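Local coordinates for probable ABC transporter phosphite binding protein PhnD1 (Prochlorococcus marinus str. MIT 9301, PDB 5LQ5), which binds inorganic phosphite strongly in the periplasm and probably delivers it to an ABC transporter, with very weak affinity for methylphosphonate and phosphate, at residues A[84-98]-A[192-206]. Numbering follows the deposited sequence. Where two conformers were deposited one is given.
Sequences RDIDKEFKSVFVVNK and SNLELFWITPEYVDY. With PO3 (phosphite ion), chain B.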
ATOM      1  N   ARG A  84       5.176   8.245   5.375  1.00 23.73           N
ATOM      2  CA  ARG A  84       6.384   7.830   6.122  1.00 27.27           C
ATOM      3  C   ARG A  84       7.637   8.206   5.351  1.00 28.87           C
ATOM      4  O   ARG A  84       7.589   8.444   4.157  1.00 25.06           O
ATOM      5  CB  ARG A  84       6.367   6.336   6.424  1.00 27.35           C
ATOM      6  CG  ARG A  84       5.077   5.852   7.074  1.00 23.68           C
ATOM      7  CD  ARG A  84       4.882   4.343   7.006  1.00 25.96           C
ATOM      8  NE  ARG A  84       4.787   3.877   5.624  1.00 22.93           N
ATOM      9  CZ  ARG A  84       4.592   2.615   5.263  1.00 25.01           C
ATOM     10  NH1 ARG A  84       4.489   1.654   6.165  1.00 28.49           N
ATOM     11  NH2 ARG A  84       4.496   2.311   3.980  1.00 25.63           N
ATOM     12  N   ASP A  85       8.780   8.245   6.033  1.00 28.33           N
ATOM     13  CA  ASP A  85      10.052   8.473   5.331  1.00 32.70           C
ATOM     14  C   ASP A  85      10.257   7.468   4.211  1.00 29.32           C
ATOM     15  O   ASP A  85      10.641   7.846   3.114  1.00 31.62           O
ATOM     16  CB  ASP A  85      11.259   8.412   6.283  1.00 33.59           C
ATOM     17  CG  ASP A  85      11.356   9.634   7.165  1.00 38.43           C
ATOM     18  OD1 ASP A  85      11.681  10.732   6.648  1.00 39.36           O
ATOM     19  OD2 ASP A  85      11.088   9.505   8.375  1.00 48.42           O
ATOM     20  N   ILE A  86       9.957   6.206   4.493  1.00 29.81           N
ATOM     21  CA  ILE A  86      10.119   5.126   3.497  1.00 26.92           C
ATOM     22  C   ILE A  86       9.252   5.274   2.235  1.00 26.40           C
ATOM     23  O   ILE A  86       9.622   4.820   1.142  1.00 26.53           O
ATOM     24  CB  ILE A  86       9.950   3.711   4.114  1.00 36.94           C
ATOM     25  CG1 ILE A  86      10.422   2.646   3.119  1.00 45.11           C
ATOM     26  CG2 ILE A  86       8.533   3.423   4.595  1.00 61.54           C
ATOM     27  CD1 ILE A  86      11.835   2.869   2.611  1.00 48.77           C
ATOM     28  N   ASP A  87       8.122   5.942   2.388  1.00 26.54           N
ATOM     29  CA  ASP A  87       7.239   6.174   1.237  1.00 25.69           C
ATOM     30  C   ASP A  87       7.788   7.076   0.150  1.00 25.08           C
ATOM     31  O   ASP A  87       7.279   7.060  -0.967  1.00 25.68           O
ATOM     32  CB  ASP A  87       5.858   6.639   1.699  1.00 23.77           C
ATOM     33  CG  ASP A  87       5.179   5.617   2.553  1.00 24.81           C
ATOM     34  OD1 ASP A  87       5.088   4.445   2.098  1.00 24.44           O
ATOM     35  OD2 ASP A  87       4.715   5.966   3.665  1.00 24.80           O
ATOM     36  N   LYS A  88       8.811   7.873   0.473  1.00 25.37           N
ATOM     37  CA  LYS A  88       9.553   8.633  -0.540  1.00 28.64           C
ATOM     38  C   LYS A  88      10.516   7.788  -1.394  1.00 29.29           C
ATOM     39  O   LYS A  88      10.848   8.186  -2.501  1.00 34.57           O
ATOM     40  CB  LYS A  88      10.335   9.817   0.081  1.00 26.72           C
ATOM     41  CG  LYS A  88       9.460  11.046   0.363  1.00 32.73           C
ATOM     42  CD  LYS A  88      10.300  12.297   0.613  1.00 39.97           C
ATOM     43  CE  LYS A  88      10.561  12.548   2.072  1.00 66.86           C
ATOM     44  NZ  LYS A  88      11.603  13.595   2.257  1.00 81.93           N
ATOM     45  N   GLU A  89      10.959   6.667  -0.836  1.00 27.38           N
ATOM     46  CA  GLU A  89      11.959   5.756  -1.439  1.00 27.93           C
ATOM     47  C   GLU A  89      11.552   4.275  -1.279  1.00 27.26           C
ATOM     48  O   GLU A  89      12.325   3.427  -0.793  1.00 27.84           O
ATOM     49  CB  GLU A  89      13.371   6.005  -0.865  1.00 36.13           C
ATOM     50  CG  GLU A  89      13.506   5.782   0.643  1.00 56.84           C
ATOM     51  CD  GLU A  89      13.694   7.075   1.423  1.00137.74           C
ATOM     52  OE1 GLU A  89      12.862   7.988   1.256  1.00137.46           O
ATOM     53  OE2 GLU A  89      14.677   7.194   2.190  1.00138.99           O
ATOM     54  N   PHE A  90      10.314   3.999  -1.703  1.00 23.34           N
ATOM     55  CA  PHE A  90       9.674   2.705  -1.465  1.00 21.46           C
ATOM     56  C   PHE A  90      10.155   1.706  -2.531  1.00 21.84           C
ATOM     57  O   PHE A  90      10.468   2.083  -3.643  1.00 22.33           O
ATOM     58  CB  PHE A  90       8.146   2.838  -1.477  1.00 19.93           C
ATOM     59  CG  PHE A  90       7.452   1.827  -0.619  1.00 20.56           C
ATOM     60  CD1 PHE A  90       7.382   2.020   0.740  1.00 21.23           C
ATOM     61  CD2 PHE A  90       6.901   0.648  -1.145  1.00 19.09           C
ATOM     62  CE1 PHE A  90       6.831   1.091   1.579  1.00 21.12           C
ATOM     63  CE2 PHE A  90       6.315  -0.286  -0.293  1.00 21.59           C
ATOM     64  CZ  PHE A  90       6.292  -0.070   1.076  1.00 19.78           C
ATOM     65  N   LYS A  91      10.157   0.433  -2.156  1.00 20.60           N
ATOM     66  CA  LYS A  91      10.607  -0.663  -3.013  1.00 21.20           C
ATOM     67  C   LYS A  91       9.680  -1.880  -2.970  1.00 19.57           C
ATOM     68  O   LYS A  91       9.002  -2.127  -1.976  1.00 22.00           O
ATOM     69  CB  LYS A  91      12.020  -1.134  -2.634  1.00 24.88           C
ATOM     70  CG  LYS A  91      13.052  -0.044  -2.722  1.00 31.24           C
ATOM     71  CD  LYS A  91      14.361  -0.556  -2.132  1.00 33.61           C
ATOM     72  CE  LYS A  91      15.459   0.482  -2.272  1.00 48.86           C
ATOM     73  NZ  LYS A  91      16.746  -0.101  -1.809  1.00 55.97           N
ATOM     74  N   SER A  92       9.682  -2.615  -4.081  1.00 21.16           N
ATOM     75  CA  SER A  92       9.077  -3.926  -4.143  1.00 20.13           C
ATOM     76  C   SER A  92      10.159  -4.994  -4.097  1.00 18.79           C
ATOM     77  O   SER A  92      11.341  -4.752  -4.391  1.00 22.06           O
ATOM     78  CB  SER A  92       8.285  -4.117  -5.432  1.00 20.24           C
ATOM     79  OG  SER A  92       7.271  -3.126  -5.602  1.00 21.32           O
ATOM     80  N   VAL A  93       9.703  -6.195  -3.796  1.00 20.18           N
ATOM     81  CA  VAL A  93      10.464  -7.422  -3.983  1.00 22.29           C
ATOM     82  C   VAL A  93       9.724  -8.381  -4.893  1.00 22.40           C
ATOM     83  O   VAL A  93       8.476  -8.467  -4.908  1.00 19.73           O
ATOM     84  CB  VAL A  93      10.800  -8.136  -2.657  1.00 23.90           C
ATOM     85  CG1 VAL A  93      11.686  -7.228  -1.816  1.00 25.24           C
ATOM     86  CG2 VAL A  93       9.547  -8.572  -1.874  1.00 21.49           C
ATOM     87  N   PHE A  94      10.513  -9.043  -5.717  1.00 19.87           N
ATOM     88  CA  PHE A  94      10.107 -10.241  -6.402  1.00 19.45           C
ATOM     89  C   PHE A  94      10.569 -11.434  -5.583  1.00 22.24           C
ATOM     90  O   PHE A  94      11.730 -11.488  -5.164  1.00 22.73           O
ATOM     91  CB  PHE A  94      10.690 -10.310  -7.802  1.00 18.94           C
ATOM     92  CG  PHE A  94      10.053  -9.347  -8.790  1.00 18.71           C
ATOM     93  CD1 PHE A  94       9.168  -9.787  -9.752  1.00 21.28           C
ATOM     94  CD2 PHE A  94      10.363  -8.006  -8.766  1.00 20.85           C
ATOM     95  CE1 PHE A  94       8.626  -8.905 -10.678  1.00 20.55           C
ATOM     96  CE2 PHE A  94       9.809  -7.100  -9.675  1.00 22.10           C
ATOM     97  CZ  PHE A  94       8.928  -7.548 -10.631  1.00 21.72           C
ATOM     98  N   VAL A  95       9.675 -12.383  -5.368  1.00 20.32           N
ATOM     99  CA  VAL A  95       9.946 -13.613  -4.645  1.00 20.31           C
ATOM    100  C   VAL A  95       9.629 -14.823  -5.504  1.00 21.52           C
ATOM    101  O   VAL A  95       8.723 -14.770  -6.379  1.00 21.42           O
ATOM    102  CB  VAL A  95       9.210 -13.703  -3.312  1.00 22.14           C
ATOM    103  CG1 VAL A  95       9.589 -12.561  -2.396  1.00 25.14           C
ATOM    104  CG2 VAL A  95       7.715 -13.788  -3.476  1.00 22.75           C
ATOM    105  N   VAL A  96      10.366 -15.907  -5.252  1.00 23.57           N
ATOM    106  CA  VAL A  96      10.176 -17.170  -5.948  1.00 24.64           C
ATOM    107  C   VAL A  96      10.083 -18.328  -4.982  1.00 24.32           C
ATOM    108  O   VAL A  96      10.655 -18.291  -3.892  1.00 23.88           O
ATOM    109  CB  VAL A  96      11.261 -17.460  -6.992  1.00 23.21           C
ATOM    110  CG1 VAL A  96      11.208 -16.437  -8.126  1.00 25.76           C
ATOM    111  CG2 VAL A  96      12.644 -17.463  -6.343  1.00 24.55           C
ATOM    112  N   ASN A  97       9.338 -19.351  -5.395  1.00 21.38           N
ATOM    113  CA  ASN A  97       9.203 -20.581  -4.636  1.00 23.72           C
ATOM    114  C   ASN A  97      10.551 -21.317  -4.767  1.00 26.15           C
ATOM    115  O   ASN A  97      11.145 -21.376  -5.845  1.00 26.10           O
ATOM    116  CB  ASN A  97       8.074 -21.438  -5.174  1.00 25.22           C
ATOM    117  CG  ASN A  97       7.808 -22.662  -4.326  1.00 26.58           C
ATOM    118  OD1 ASN A  97       8.590 -23.596  -4.323  1.00 30.12           O
ATOM    119  ND2 ASN A  97       6.707 -22.657  -3.591  1.00 26.24           N
ATOM    120  N   LYS A  98      11.025 -21.836  -3.629  1.00 25.01           N
ATOM    121  CA  LYS A  98      12.293 -22.608  -3.570  1.00 29.40           C
ATOM    122  C   LYS A  98      12.384 -23.787  -4.493  1.00 29.95           C
ATOM    123  O   LYS A  98      13.472 -24.173  -4.908  1.00 37.15           O
ATOM    124  CB  LYS A  98      12.466 -23.182  -2.194  1.00 31.16           C
ATOM    125  CG  LYS A  98      12.975 -22.140  -1.251  1.00 33.66           C
ATOM    126  CD  LYS A  98      13.206 -22.744   0.106  1.00 41.09           C
ATOM    127  CE  LYS A  98      12.875 -21.744   1.175  1.00 63.39           C
ATOM    128  NZ  LYS A  98      13.868 -20.656   1.232  1.00 78.57           N
ATOM    129  N   SER A 192       8.349 -20.044   4.554  1.00 30.87           N
ATOM    130  CA  SER A 192       9.231 -21.232   4.562  1.00 31.76           C
ATOM    131  C   SER A 192       9.687 -21.706   3.199  1.00 31.00           C
ATOM    132  O   SER A 192      10.787 -22.207   3.045  1.00 38.00           O
ATOM    133  CB  SER A 192       8.553 -22.432   5.280  1.00 33.77           C
ATOM    134  OG  SER A 192       8.268 -22.103   6.618  1.00 55.74           O
ATOM    135  N   ASN A 193       8.830 -21.552   2.197  1.00 29.03           N
ATOM    136  CA  ASN A 193       9.143 -22.056   0.839  1.00 29.25           C
ATOM    137  C   ASN A 193       9.518 -20.982  -0.144  1.00 26.46           C
ATOM    138  O   ASN A 193       9.624 -21.257  -1.340  1.00 29.94           O
ATOM    139  CB  ASN A 193       7.992 -22.851   0.268  1.00 29.54           C
ATOM    140  CG  ASN A 193       7.511 -23.930   1.189  1.00 32.97           C
ATOM    141  OD1 ASN A 193       6.315 -24.020   1.511  1.00 36.90           O
ATOM    142  ND2 ASN A 193       8.419 -24.759   1.622  1.00 31.57           N
ATOM    143  N   LEU A 194       9.794 -19.787   0.379  1.00 26.48           N
ATOM    144  CA  LEU A 194      10.136 -18.606  -0.423  1.00 27.31           C
ATOM    145  C   LEU A 194      11.527 -18.081  -0.282  1.00 29.35           C
ATOM    146  O   LEU A 194      12.100 -18.048   0.820  1.00 33.46           O
ATOM    147  CB  LEU A 194       9.236 -17.421  -0.051  1.00 26.69           C
ATOM    148  CG  LEU A 194       7.774 -17.616  -0.346  1.00 27.80           C
ATOM    149  CD1 LEU A 194       6.991 -16.349  -0.023  1.00 34.68           C
ATOM    150  CD2 LEU A 194       7.584 -18.015  -1.798  1.00 33.28           C
ATOM    151  N   GLU A 195      12.010 -17.579  -1.408  1.00 27.78           N
ATOM    152  CA  GLU A 195      13.318 -16.926  -1.514  1.00 31.85           C
ATOM    153  C   GLU A 195      13.159 -15.566  -2.183  1.00 28.66           C
ATOM    154  O   GLU A 195      12.381 -15.411  -3.131  1.00 27.04           O
ATOM    155  CB  GLU A 195      14.297 -17.752  -2.370  1.00 42.83           C
ATOM    156  CG  GLU A 195      14.776 -19.049  -1.753  1.00 98.14           C
ATOM    157  CD  GLU A 195      15.987 -18.896  -0.829  1.00133.02           C
ATOM    158  OE1 GLU A 195      16.280 -17.779  -0.344  1.00 93.96           O
ATOM    159  OE2 GLU A 195      16.666 -19.918  -0.592  1.00109.48           O
ATOM    160  N   LEU A 196      13.911 -14.591  -1.700  1.00 26.71           N
ATOM    161  CA  LEU A 196      14.052 -13.291  -2.382  1.00 26.22           C
ATOM    162  C   LEU A 196      14.758 -13.472  -3.716  1.00 25.40           C
ATOM    163  O   LEU A 196      15.876 -14.027  -3.781  1.00 31.15           O
ATOM    164  CB  LEU A 196      14.786 -12.257  -1.515  1.00 27.17           C
ATOM    165  CG  LEU A 196      15.103 -10.897  -2.152  1.00 30.50           C
ATOM    166  CD1 LEU A 196      13.808 -10.100  -2.318  1.00 30.29           C
ATOM    167  CD2 LEU A 196      16.112 -10.095  -1.346  1.00 42.86           C
ATOM    168  N   PHE A 197      14.136 -12.918  -4.748  1.00 25.33           N
ATOM    169  CA  PHE A 197      14.616 -12.980  -6.150  1.00 23.09           C
ATOM    170  C   PHE A 197      15.246 -11.687  -6.620  1.00 27.44           C
ATOM    171  O   PHE A 197      16.334 -11.700  -7.209  1.00 25.72           O
ATOM    172  CB  PHE A 197      13.513 -13.469  -7.110  1.00 23.02           C
ATOM    173  CG  PHE A 197      13.957 -13.650  -8.546  1.00 24.58           C
ATOM    174  CD1 PHE A 197      14.809 -14.676  -8.911  1.00 27.25           C
ATOM    175  CD2 PHE A 197      13.513 -12.801  -9.545  1.00 24.87           C
ATOM    176  CE1 PHE A 197      15.215 -14.828 -10.224  1.00 26.94           C
ATOM    177  CE2 PHE A 197      13.886 -12.975 -10.859  1.00 25.73           C
ATOM    178  CZ  PHE A 197      14.782 -13.990 -11.201  1.00 26.12           C
ATOM    179  N   TRP A 198      14.562 -10.574  -6.377  1.00 21.73           N
ATOM    180  CA  TRP A 198      15.032  -9.244  -6.795  1.00 23.87           C
ATOM    181  C   TRP A 198      14.396  -8.138  -5.964  1.00 25.81           C
ATOM    182  O   TRP A 198      13.226  -8.240  -5.593  1.00 24.02           O
ATOM    183  CB  TRP A 198      14.792  -9.004  -8.288  1.00 24.49           C
ATOM    184  CG  TRP A 198      15.455  -7.820  -8.881  1.00 26.06           C
ATOM    185  CD1 TRP A 198      16.805  -7.585  -8.919  1.00 31.11           C
ATOM    186  CD2 TRP A 198      14.847  -6.733  -9.585  1.00 27.79           C
ATOM    187  NE1 TRP A 198      17.069  -6.417  -9.562  1.00 32.86           N
ATOM    188  CE2 TRP A 198      15.889  -5.865  -9.988  1.00 27.42           C
ATOM    189  CE3 TRP A 198      13.520  -6.385  -9.896  1.00 28.91           C
ATOM    190  CZ2 TRP A 198      15.654  -4.687 -10.694  1.00 32.26           C
ATOM    191  CZ3 TRP A 198      13.296  -5.206 -10.612  1.00 28.14           C
ATOM    192  CH2 TRP A 198      14.354  -4.366 -10.980  1.00 30.75           C
ATOM    193  N   ILE A 199      15.197  -7.112  -5.675  1.00 24.17           N
ATOM    194  CA  ILE A 199      14.736  -5.861  -5.063  1.00 24.33           C
ATOM    195  C   ILE A 199      14.731  -4.773  -6.147  1.00 23.94           C
ATOM    196  O   ILE A 199      15.707  -4.565  -6.850  1.00 27.97           O
ATOM    197  CB  ILE A 199      15.591  -5.415  -3.849  1.00 26.86           C
ATOM    198  CG1 ILE A 199      15.611  -6.486  -2.761  1.00 29.63           C
ATOM    199  CG2 ILE A 199      15.099  -4.085  -3.310  1.00 29.38           C
ATOM    200  CD1 ILE A 199      16.737  -6.282  -1.742  1.00 32.65           C
ATOM    201  N   THR A 200      13.602  -4.079  -6.274  1.00 25.93           N
ATOM    202  CA  THR A 200      13.428  -3.049  -7.299  1.00 22.75           C
ATOM    203  C   THR A 200      14.076  -1.702  -6.969  1.00 22.30           C
ATOM    204  O   THR A 200      14.391  -1.429  -5.793  1.00 24.27           O
ATOM    205  CB  THR A 200      11.931  -2.762  -7.571  1.00 22.25           C
ATOM    206  OG1 THR A 200      11.333  -2.014  -6.481  1.00 22.61           O
ATOM    207  CG2 THR A 200      11.132  -4.088  -7.819  1.00 23.58           C
ATOM    208  N   PRO A 201      14.208  -0.829  -7.990  1.00 23.42           N
ATOM    209  CA  PRO A 201      14.458   0.579  -7.731  1.00 27.51           C
ATOM    210  C   PRO A 201      13.344   1.228  -6.904  1.00 25.78           C
ATOM    211  O   PRO A 201      12.260   0.655  -6.733  1.00 23.40           O
ATOM    212  CB  PRO A 201      14.487   1.194  -9.136  1.00 33.37           C
ATOM    213  CG  PRO A 201      14.858   0.088 -10.046  1.00 31.00           C
ATOM    214  CD  PRO A 201      14.171  -1.101  -9.444  1.00 25.68           C
ATOM    215  N   GLU A 202      13.662   2.402  -6.391  1.00 28.93           N
ATOM    216  CA  GLU A 202      12.758   3.198  -5.535  1.00 24.65           C
ATOM    217  C   GLU A 202      11.707   3.978  -6.314  1.00 24.09           C
ATOM    218  O   GLU A 202      11.931   4.373  -7.465  1.00 26.10           O
ATOM    219  CB  GLU A 202      13.543   4.222  -4.700  1.00 30.65           C
ATOM    220  CG  GLU A 202      14.545   3.591  -3.739  1.00 39.82           C
ATOM    221  CD  GLU A 202      15.755   4.465  -3.421  1.00 89.94           C
ATOM    222  OE1 GLU A 202      16.236   5.214  -4.293  1.00 74.93           O
ATOM    223  OE2 GLU A 202      16.247   4.384  -2.278  1.00101.26           O
ATOM    224  N   TYR A 203      10.587   4.216  -5.639  1.00 20.85           N
ATOM    225  CA  TYR A 203       9.454   4.986  -6.166  1.00 22.70           C
ATOM    226  C   TYR A 203       8.650   5.510  -4.950  1.00 19.80           C
ATOM    227  O   TYR A 203       8.907   5.117  -3.823  1.00 25.68           O
ATOM    228  CB  TYR A 203       8.573   4.143  -7.145  1.00 21.32           C
ATOM    229  CG  TYR A 203       8.153   2.837  -6.551  1.00 20.78           C
ATOM    230  CD1 TYR A 203       7.034   2.785  -5.716  1.00 18.58           C
ATOM    231  CD2 TYR A 203       8.903   1.664  -6.750  1.00 19.59           C
ATOM    232  CE1 TYR A 203       6.653   1.604  -5.115  1.00 19.21           C
ATOM    233  CE2 TYR A 203       8.518   0.467  -6.156  1.00 21.29           C
ATOM    234  CZ  TYR A 203       7.398   0.452  -5.318  1.00 21.16           C
ATOM    235  OH  TYR A 203       7.007  -0.711  -4.689  1.00 20.10           O
ATOM    236  N   VAL A 204       7.652   6.362  -5.199  1.00 21.18           N
ATOM    237  CA  VAL A 204       6.817   6.915  -4.102  1.00 22.58           C
ATOM    238  C   VAL A 204       5.607   6.000  -3.876  1.00 22.10           C
ATOM    239  O   VAL A 204       5.086   5.444  -4.826  0.50 22.56           O
ATOM    240  CB  VAL A 204       6.338   8.355  -4.386  0.50 29.41           C
ATOM    241  CG1 VAL A 204       5.287   8.404  -5.472  0.50 40.14           C
ATOM    242  CG2 VAL A 204       5.793   8.980  -3.133  0.50 41.85           C
ATOM    243  N   ASP A 205       5.131   5.875  -2.637  1.00 20.86           N
ATOM    244  CA  ASP A 205       3.999   4.979  -2.376  1.00 18.80           C
ATOM    245  C   ASP A 205       2.980   5.555  -1.376  1.00 17.32           C
ATOM    246  O   ASP A 205       2.148   6.414  -1.745  1.00 18.65           O
ATOM    247  CB  ASP A 205       4.487   3.559  -2.055  1.00 19.18           C
ATOM    248  CG  ASP A 205       3.375   2.487  -2.237  1.00 16.55           C
ATOM    249  OD1 ASP A 205       2.185   2.854  -2.469  1.00 17.86           O
ATOM    250  OD2 ASP A 205       3.711   1.273  -2.239  1.00 17.55           O
ATOM    251  N   TYR A 206       2.957   5.021  -0.156  1.00 17.94           N
ATOM    252  CA  TYR A 206       1.794   5.222   0.695  1.00 19.17           C
ATOM    253  C   TYR A 206       1.651   6.627   1.236  1.00 19.74           C
ATOM    254  O   TYR A 206       2.640   7.327   1.463  1.00 20.79           O
ATOM    255  CB  TYR A 206       1.806   4.261   1.878  1.00 19.18           C
ATOM    256  CG  TYR A 206       1.661   2.796   1.554  1.00 20.01           C
ATOM    257  CD1 TYR A 206       0.453   2.163   1.767  1.00 18.93           C
ATOM    258  CD2 TYR A 206       2.726   2.020   1.118  1.00 19.87           C
ATOM    259  CE1 TYR A 206       0.278   0.818   1.525  1.00 17.34           C
ATOM    260  CE2 TYR A 206       2.575   0.649   0.849  1.00 17.61           C
ATOM    261  CZ  TYR A 206       1.360   0.045   1.087  1.00 17.34           C
ATOM    262  OH  TYR A 206       1.260  -1.326   0.821  1.00 18.46           O
TER
HETATM  263  P   PO3 B 401       0.336  -0.329  -2.478  1.00 16.36           P
HETATM  264  O1  PO3 B 401       1.882  -0.401  -2.708  1.00 15.81           O
HETATM  265  O2  PO3 B 401      -0.442   0.567  -3.527  1.00 17.20           O
HETATM  266  O3  PO3 B 401      -0.284  -1.750  -2.369  1.00 16.06           O
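Between the two sheets the chain crosses twice, at about 85-91 and 200-206, consistent with the hinge of a two-lobed periplasmic binding protein; beyond the crossing, strands 92-97 and 194-199 pair antiparallel in one lobe, with a classic bulge where the F197 and W198 amides both donate to F94 O. T200 OG1 accepts the S92 amide at 3.0 Å and passes its own proton to P201 O, while T200 N donates to S92 O. Nearer the cleft, F90 and Y203 exchange two backbone bonds. With Y203 CG wedged between its backbone N and carbonyl carbon (chi1 52°), F90 O sits 3.4 Å above the centre of the Y203 ring, whose OH donates to S92 OG at 2.6 Å. F90, flat and apolar, receives the edge of Y206 on its face, planes at 66°, while D205 CB packs 3.7 Å from F90 CG. D87 O accepts the D205 amide at 3.0 Å. A salt bridge joins R84 to D87, NE to OD2 and NH2 to OD1, both nearly straight; NH1 goes to F247 O. The short D87 carboxylate takes R84 with both oxygens and still meets the Y206 amide weakly through OD1. Replacing D87 by alanine is likely to leave the R84 guanidinium without its carboxylate and to remove that weak hold. D205 OD2 lies 2.5 Å from phosphite O1, D205 OD1 is held by G65 N, and Y206 OH bonds D13: the interlobe ligand cleft typical of periplasmic binding proteins.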